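Local structure of tylactone synthase starter module and modules 1 & 2 (Streptomyces fradiae, 2Z5L) at residues Glu104-Val109 with Pro138-Trp143; Arg49-Ala54 with Ala78-Pro83. The protein acts as the first ketoreductase of the tylosin polyketide synthase, probably reducing a beta-keto group of the growing chain and setting its stereochemistry. All blocks are in the same frame, centred on the assembly; numbering follows the deposited sequence.

In the fold
Both contacts belong to the N-terminal half of the chain, which, as in other modular polyketide synthase ketoreductases, is probably a structural subdomain of truncated Rossmann type paired with a catalytic one. Interaction 2 comes first along the chain and closes before interaction 1 opens. Each joins the two strands of a beta-alpha-beta unit, through helix 60-71 in interaction 2 and helix 119-135 in interaction 1. Their centres lie about 13 Å apart, and strands 49-54 and 107-111 are neighbours, probably hydrogen-bonded where Thr108 meets Arg49 and Leu51. With the pairing of 49-54 and 107-111 between them, the contacts give the parallel order 80-81, 49-54, 107-111, 140-147, with helix 88-99 packing against residues of both.

Interaction 1 of 2, residues Glu104-Val109 with Pro138-Trp143; sequences EENTTV and PAARVW
Val109 and Arg141 lie at the heart of the parallel pairing between strands 107-111 and 140-147, the two strands of a Rossmann-type beta-alpha-beta unit whose crossover is helix 119-135. Val109 gives up the most surface here, and its backbone is held at both ends: its N donates to Arg141 O at 2.7 Å, and its O accepts from Trp143 N at 2.8 Å in a nearly straight bond (171° at the hydrogen). With CG1 of Val109 anti to its backbone N (chi1 -170°), CG2 falls beside that nitrogen and comes 4.1 Å from Arg141 O, the oxygen the nitrogen binds. Val109 and Val142 emerge on the same face as Thr107 and Ala140, and Met99 of helix 88-99 packs against Thr107 and Val109 there.

Arg141 points to the other face, together with Thr108. Arg141 N donates to Thr107 O at 3.2 Å, while the guanidinium leads away from strand 107-111 and NH1 is hydrogen-bonded to the carbonyls of Pro177 and Trp180. The side chain is thereby tied to the region where strand 180-186 begins.

Ala139 leads into the pairing. Its O accepts from Thr107 N, which sits well above the carbonyl plane, and its methyl presses on the incoming loop, with Ala139 CB 3.4 Å from Asn106 CA and 3.6 Å from Glu104 O. The neighbouring Pro138 O is buried here without a polar partner in the model. The amide of Asn106 is split between the two sides: OD1 reaches across to Ala140 N, close but too poorly angled to be a hydrogen bond, while ND2 makes a weak hydrogen bond to Thr108 OG1. Further along the same face, the methyl CG2 of Thr108 approaches the indole of Trp143 obliquely, 4.1 Å from CD1.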
loop_
_atom_site.group_PDB
_atom_site.type_symbol
_atom_site.label_atom_id
_atom_site.label_comp_id
_atom_site.label_asym_id
_atom_site.label_seq_id
_atom_site.Cartn_x
_atom_site.Cartn_y
_atom_site.Cartn_z
ATOM N N GLU A 104 -17.710 -30.498 -0.532
ATOM C CA GLU A 104 -16.604 -30.521 -1.477
ATOM C C GLU A 104 -16.730 -29.436 -2.531
ATOM O O GLU A 104 -15.730 -28.975 -3.080
ATOM C CB GLU A 104 -16.524 -31.894 -2.142
ATOM C CG GLU A 104 -16.079 -32.974 -1.186
ATOM C CD GLU A 104 -14.690 -32.711 -0.651
ATOM O OE1 GLU A 104 -14.292 -33.376 0.334
ATOM O OE2 GLU A 104 -13.989 -31.840 -1.219
ATOM N N GLU A 105 -17.964 -29.036 -2.816
ATOM C CA GLU A 105 -18.218 -27.993 -3.800
ATOM C C GLU A 105 -17.492 -26.710 -3.402
ATOM O O GLU A 105 -17.200 -26.487 -2.225
ATOM C CB GLU A 105 -19.726 -27.732 -3.919
ATOM C CG GLU A 105 -20.458 -28.673 -4.873
ATOM C CD GLU A 105 -21.974 -28.442 -4.893
ATOM O OE1 GLU A 105 -22.408 -27.273 -5.027
ATOM O OE2 GLU A 105 -22.730 -29.433 -4.784
ATOM N N ASN A 106 -17.191 -25.878 -4.396
ATOM C CA ASN A 106 -16.497 -24.612 -4.169
ATOM C C ASN A 106 -17.483 -23.517 -3.808
ATOM O O ASN A 106 -18.543 -23.397 -4.418
ATOM C CB ASN A 106 -15.728 -24.170 -5.423
ATOM C CG ASN A 106 -15.187 -22.741 -5.308
ATOM O OD1 ASN A 106 -14.313 -22.460 -4.483
ATOM N ND2 ASN A 106 -15.714 -21.837 -6.128
ATOM N N THR A 107 -17.122 -22.714 -2.818
ATOM C CA THR A 107 -17.963 -21.605 -2.396
ATOM C C THR A 107 -17.226 -20.325 -2.754
ATOM O O THR A 107 -16.164 -20.034 -2.198
ATOM C CB THR A 107 -18.196 -21.593 -0.875
ATOM O OG1 THR A 107 -18.580 -22.898 -0.426
ATOM C CG2 THR A 107 -19.284 -20.588 -0.529
ATOM N N THR A 108 -17.769 -19.572 -3.700
ATOM C CA THR A 108 -17.140 -18.327 -4.085
ATOM C C THR A 108 -17.688 -17.206 -3.211
ATOM O O THR A 108 -18.838 -16.798 -3.374
ATOM C CB THR A 108 -17.418 -17.983 -5.554
ATOM O OG1 THR A 108 -16.823 -18.972 -6.398
ATOM C CG2 THR A 108 -16.845 -16.611 -5.882
ATOM N N VAL A 109 -16.865 -16.720 -2.283
ATOM C CA VAL A 109 -17.265 -15.648 -1.378
ATOM C C VAL A 109 -17.041 -14.267 -1.991
ATOM O O VAL A 109 -15.906 -13.886 -2.293
ATOM C CB VAL A 109 -16.483 -15.706 -0.040
ATOM C CG1 VAL A 109 -17.095 -14.725 0.957
ATOM C CG2 VAL A 109 -16.491 -17.114 0.518
ATOM N N PRO A 138 -12.820 -26.910 2.126
ATOM C CA PRO A 138 -12.157 -27.200 0.850
ATOM C C PRO A 138 -12.875 -26.523 -0.306
ATOM O O PRO A 138 -14.102 -26.573 -0.393
ATOM C CB PRO A 138 -12.222 -28.724 0.767
ATOM C CG PRO A 138 -13.481 -29.041 1.499
ATOM C CD PRO A 138 -13.363 -28.146 2.713
ATOM N N ALA A 139 -12.100 -25.890 -1.180
ATOM C CA ALA A 139 -12.642 -25.188 -2.333
ATOM C C ALA A 139 -13.376 -23.912 -1.924
ATOM O O ALA A 139 -14.498 -23.960 -1.419
ATOM C CB ALA A 139 -13.583 -26.105 -3.111
ATOM N N ALA A 140 -12.732 -22.769 -2.144
ATOM C CA ALA A 140 -13.313 -21.465 -1.818
ATOM C C ALA A 140 -12.499 -20.333 -2.447
ATOM O O ALA A 140 -11.275 -20.398 -2.497
ATOM C CB ALA A 140 -13.377 -21.287 -0.305
ATOM N N ARG A 141 -13.186 -19.310 -2.939
ATOM C CA ARG A 141 -12.522 -18.159 -3.547
ATOM C C ARG A 141 -13.069 -16.878 -2.932
ATOM O O ARG A 141 -14.277 -16.635 -2.953
ATOM C CB ARG A 141 -12.743 -18.125 -5.069
ATOM C CG ARG A 141 -11.980 -19.193 -5.854
ATOM C CD ARG A 141 -10.480 -19.003 -5.727
ATOM N NE ARG A 141 -9.736 -20.124 -6.286
ATOM C CZ ARG A 141 -8.408 -20.194 -6.324
ATOM N NH1 ARG A 141 -7.679 -19.202 -5.837
ATOM N NH2 ARG A 141 -7.803 -21.256 -6.845
ATOM N N VAL A 142 -12.178 -16.056 -2.392
ATOM C CA VAL A 142 -12.601 -14.810 -1.774
ATOM C C VAL A 142 -12.343 -13.637 -2.692
ATOM O O VAL A 142 -11.212 -13.380 -3.085
ATOM C CB VAL A 142 -11.873 -14.564 -0.437
ATOM C CG1 VAL A 142 -12.434 -13.300 0.229
ATOM C CG2 VAL A 142 -12.052 -15.769 0.482
ATOM N N TRP A 143 -13.405 -12.928 -3.042
ATOM C CA TRP A 143 -13.265 -11.776 -3.902
ATOM C C TRP A 143 -13.699 -10.543 -3.127
ATOM O O TRP A 143 -14.766 -10.528 -2.526
ATOM C CB TRP A 143 -14.112 -11.945 -5.160
ATOM C CG TRP A 143 -13.480 -12.841 -6.171
ATOM C CD1 TRP A 143 -13.491 -14.202 -6.188
ATOM C CD2 TRP A 143 -12.703 -12.429 -7.298
ATOM N NE1 TRP A 143 -12.768 -14.670 -7.261
ATOM C CE2 TRP A 143 -12.273 -13.599 -7.959
ATOM C CE3 TRP A 143 -12.329 -11.183 -7.814
ATOM C CZ2 TRP A 143 -11.482 -13.559 -9.117
ATOM C CZ3 TRP A 143 -11.546 -11.141 -8.960
ATOM C CH2 TRP A 143 -11.132 -12.324 -9.600
#

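Interaction 2 of 2, residues Arg49-Ala54 with Ala78-Pro83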
loop_
_atom_site.group_PDB
_atom_site.type_symbol
_atom_site.label_atom_id
_atom_site.label_comp_id
_atom_site.label_asym_id
_atom_site.label_seq_id
_atom_site.Cartn_x
_atom_site.Cartn_y
_atom_site.Cartn_z
ATOM N N ARG A 49 -21.830 -21.683 -6.715
ATOM C CA ARG A 49 -22.621 -21.120 -5.631
ATOM C C ARG A 49 -21.874 -19.987 -4.939
ATOM O O ARG A 49 -20.844 -20.200 -4.300
ATOM C CB ARG A 49 -22.984 -22.205 -4.619
ATOM C CG ARG A 49 -21.826 -23.069 -4.183
ATOM C CD ARG A 49 -22.361 -24.276 -3.441
ATOM N NE ARG A 49 -23.040 -23.881 -2.209
ATOM C CZ ARG A 49 -23.942 -24.623 -1.576
ATOM N NH1 ARG A 49 -24.289 -25.807 -2.063
ATOM N NH2 ARG A 49 -24.485 -24.185 -0.449
ATOM N N CYS A 50 -22.398 -18.777 -5.089
ATOM C CA CYS A 50 -21.794 -17.602 -4.489
ATOM C C CYS A 50 -22.444 -17.242 -3.173
ATOM O O CYS A 50 -23.626 -17.520 -2.937
ATOM C CB CYS A 50 -21.924 -16.395 -5.411
ATOM S SG CYS A 50 -21.237 -16.593 -7.039
ATOM N N LEU A 51 -21.653 -16.599 -2.327
ATOM C CA LEU A 51 -22.112 -16.130 -1.032
ATOM C C LEU A 51 -21.785 -14.643 -0.979
ATOM O O LEU A 51 -20.618 -14.270 -0.908
ATOM C CB LEU A 51 -21.377 -16.857 0.089
ATOM C CG LEU A 51 -21.819 -16.559 1.528
ATOM C CD1 LEU A 51 -23.177 -17.185 1.808
ATOM C CD2 LEU A 51 -20.785 -17.141 2.501
ATOM N N LEU A 52 -22.807 -13.796 -1.041
ATOM C CA LEU A 52 -22.582 -12.359 -0.968
ATOM C C LEU A 52 -22.557 -11.946 0.491
ATOM O O LEU A 52 -23.570 -12.064 1.175
ATOM C CB LEU A 52 -23.694 -11.588 -1.664
ATOM C CG LEU A 52 -24.017 -11.978 -3.099
ATOM C CD1 LEU A 52 -25.137 -11.090 -3.595
ATOM C CD2 LEU A 52 -22.783 -11.848 -3.982
ATOM N N VAL A 53 -21.400 -11.467 0.954
ATOM C CA VAL A 53 -21.218 -11.008 2.332
ATOM C C VAL A 53 -21.278 -9.488 2.318
ATOM O O VAL A 53 -20.533 -8.841 1.586
ATOM C CB VAL A 53 -19.847 -11.420 2.896
ATOM C CG1 VAL A 53 -19.752 -11.024 4.359
ATOM C CG2 VAL A 53 -19.640 -12.925 2.729
ATOM N N ALA A 54 -22.156 -8.914 3.130
ATOM C CA ALA A 54 -22.287 -7.465 3.168
ATOM C C ALA A 54 -22.653 -6.934 4.549
ATOM O O ALA A 54 -23.236 -7.657 5.361
ATOM C CB ALA A 54 -23.338 -7.031 2.164
ATOM N N ALA A 78 -26.478 -16.770 -2.196
ATOM C CA ALA A 78 -26.957 -16.843 -0.818
ATOM C C ALA A 78 -26.264 -15.736 -0.030
ATOM O O ALA A 78 -25.081 -15.834 0.273
ATOM C CB ALA A 78 -26.619 -18.191 -0.221
ATOM N N ARG A 79 -27.005 -14.686 0.310
ATOM C CA ARG A 79 -26.434 -13.557 1.026
ATOM C C ARG A 79 -26.181 -13.758 2.526
ATOM O O ARG A 79 -26.892 -14.493 3.198
ATOM C CB ARG A 79 -27.317 -12.329 0.805
ATOM C CG ARG A 79 -28.745 -12.493 1.265
ATOM C CD ARG A 79 -29.590 -11.274 0.884
ATOM N NE ARG A 79 -29.986 -11.295 -0.520
ATOM C CZ ARG A 79 -30.726 -10.360 -1.109
ATOM N NH1 ARG A 79 -31.151 -9.313 -0.411
ATOM N NH2 ARG A 79 -31.048 -10.479 -2.394
ATOM N N LEU A 80 -25.142 -13.106 3.040
ATOM C CA LEU A 80 -24.804 -13.180 4.458
ATOM C C LEU A 80 -24.548 -11.763 4.986
ATOM O O LEU A 80 -24.059 -10.894 4.265
ATOM C CB LEU A 80 -23.549 -14.030 4.675
ATOM C CG LEU A 80 -23.267 -14.472 6.115
ATOM C CD1 LEU A 80 -24.232 -15.589 6.518
ATOM C CD2 LEU A 80 -21.850 -14.967 6.236
ATOM N N GLU A 81 -24.855 -11.538 6.257
ATOM C CA GLU A 81 -24.645 -10.231 6.853
ATOM C C GLU A 81 -23.560 -10.245 7.928
ATOM O O GLU A 81 -23.662 -10.971 8.919
ATOM C CB GLU A 81 -25.953 -9.719 7.454
ATOM C CG GLU A 81 -26.010 -8.221 7.576
ATOM C CD GLU A 81 -27.392 -7.705 7.945
ATOM O OE1 GLU A 81 -27.802 -7.867 9.110
ATOM O OE2 GLU A 81 -28.062 -7.139 7.057
ATOM N N VAL A 82 -22.516 -9.449 7.719
ATOM C CA VAL A 82 -21.438 -9.342 8.691
ATOM C C VAL A 82 -21.188 -7.882 9.001
ATOM O O VAL A 82 -20.745 -7.117 8.151
ATOM C CB VAL A 82 -20.112 -9.947 8.191
ATOM C CG1 VAL A 82 -18.993 -9.622 9.183
ATOM C CG2 VAL A 82 -20.251 -11.447 8.053
ATOM N N PRO A 83 -21.458 -7.481 10.240
ATOM C CA PRO A 83 -21.259 -6.094 10.648
ATOM C C PRO A 83 -19.791 -5.659 10.686
ATOM O O PRO A 83 -18.887 -6.452 10.990
ATOM C CB PRO A 83 -21.922 -6.047 12.019
ATOM C CG PRO A 83 -21.643 -7.425 12.563
ATOM C CD PRO A 83 -21.889 -8.323 11.370
#
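Val53 and Val82 meet branch to branch, CG1 of Val53 lying 3.8 Å from CG2 of Val82, just past the end of the short strand 80-81, which pairs in parallel with strand 49-54 as the outermost strand within this chain. The two strands, with helix 60-71 between them, form a beta-alpha-beta unit of Rossmann type. Val53 has CG1 anti to its own nitrogen (chi1 -175°), whereas the branch that Val82 offers is the one lying beside its backbone N; the two side chains approach at a slant.

Val53 and Leu80 share a face of the sheet. On this side helix 88-99 packs on Leu51 and Leu80 through Leu95 and on Val82 through Leu94, while Val53 rests on Val109. Leu52 instead faces helix 60-71, packing on Leu63, Thr67 and Leu70. Arg79 lies beside it, Leu52 CB and Arg79 CB being 4.4 Å apart, and Thr67 also touches the arginine side chain.

Backbone bonds fix this register. Leu80 is held through both its N and its O, by Leu52 O at 2.7 Å and Ala54 N at 3.0 Å. Val82 N then binds Ala54 O from above the carbonyl plane, 42° out of it. At the opposite end the pairing weakens: Ala78 N reaches Cys50 O at 3.0 Å through a weak, bent bond.

Glu81 leaves on the face of Ala54. Its carboxylate turns to the loop after strand 49-54, where OE2 accepts a hydrogen bond from Thr57 N, and the aliphatic part of the side chain passes Ala54, with Glu81 CG 3.6 Å from Ala54 O.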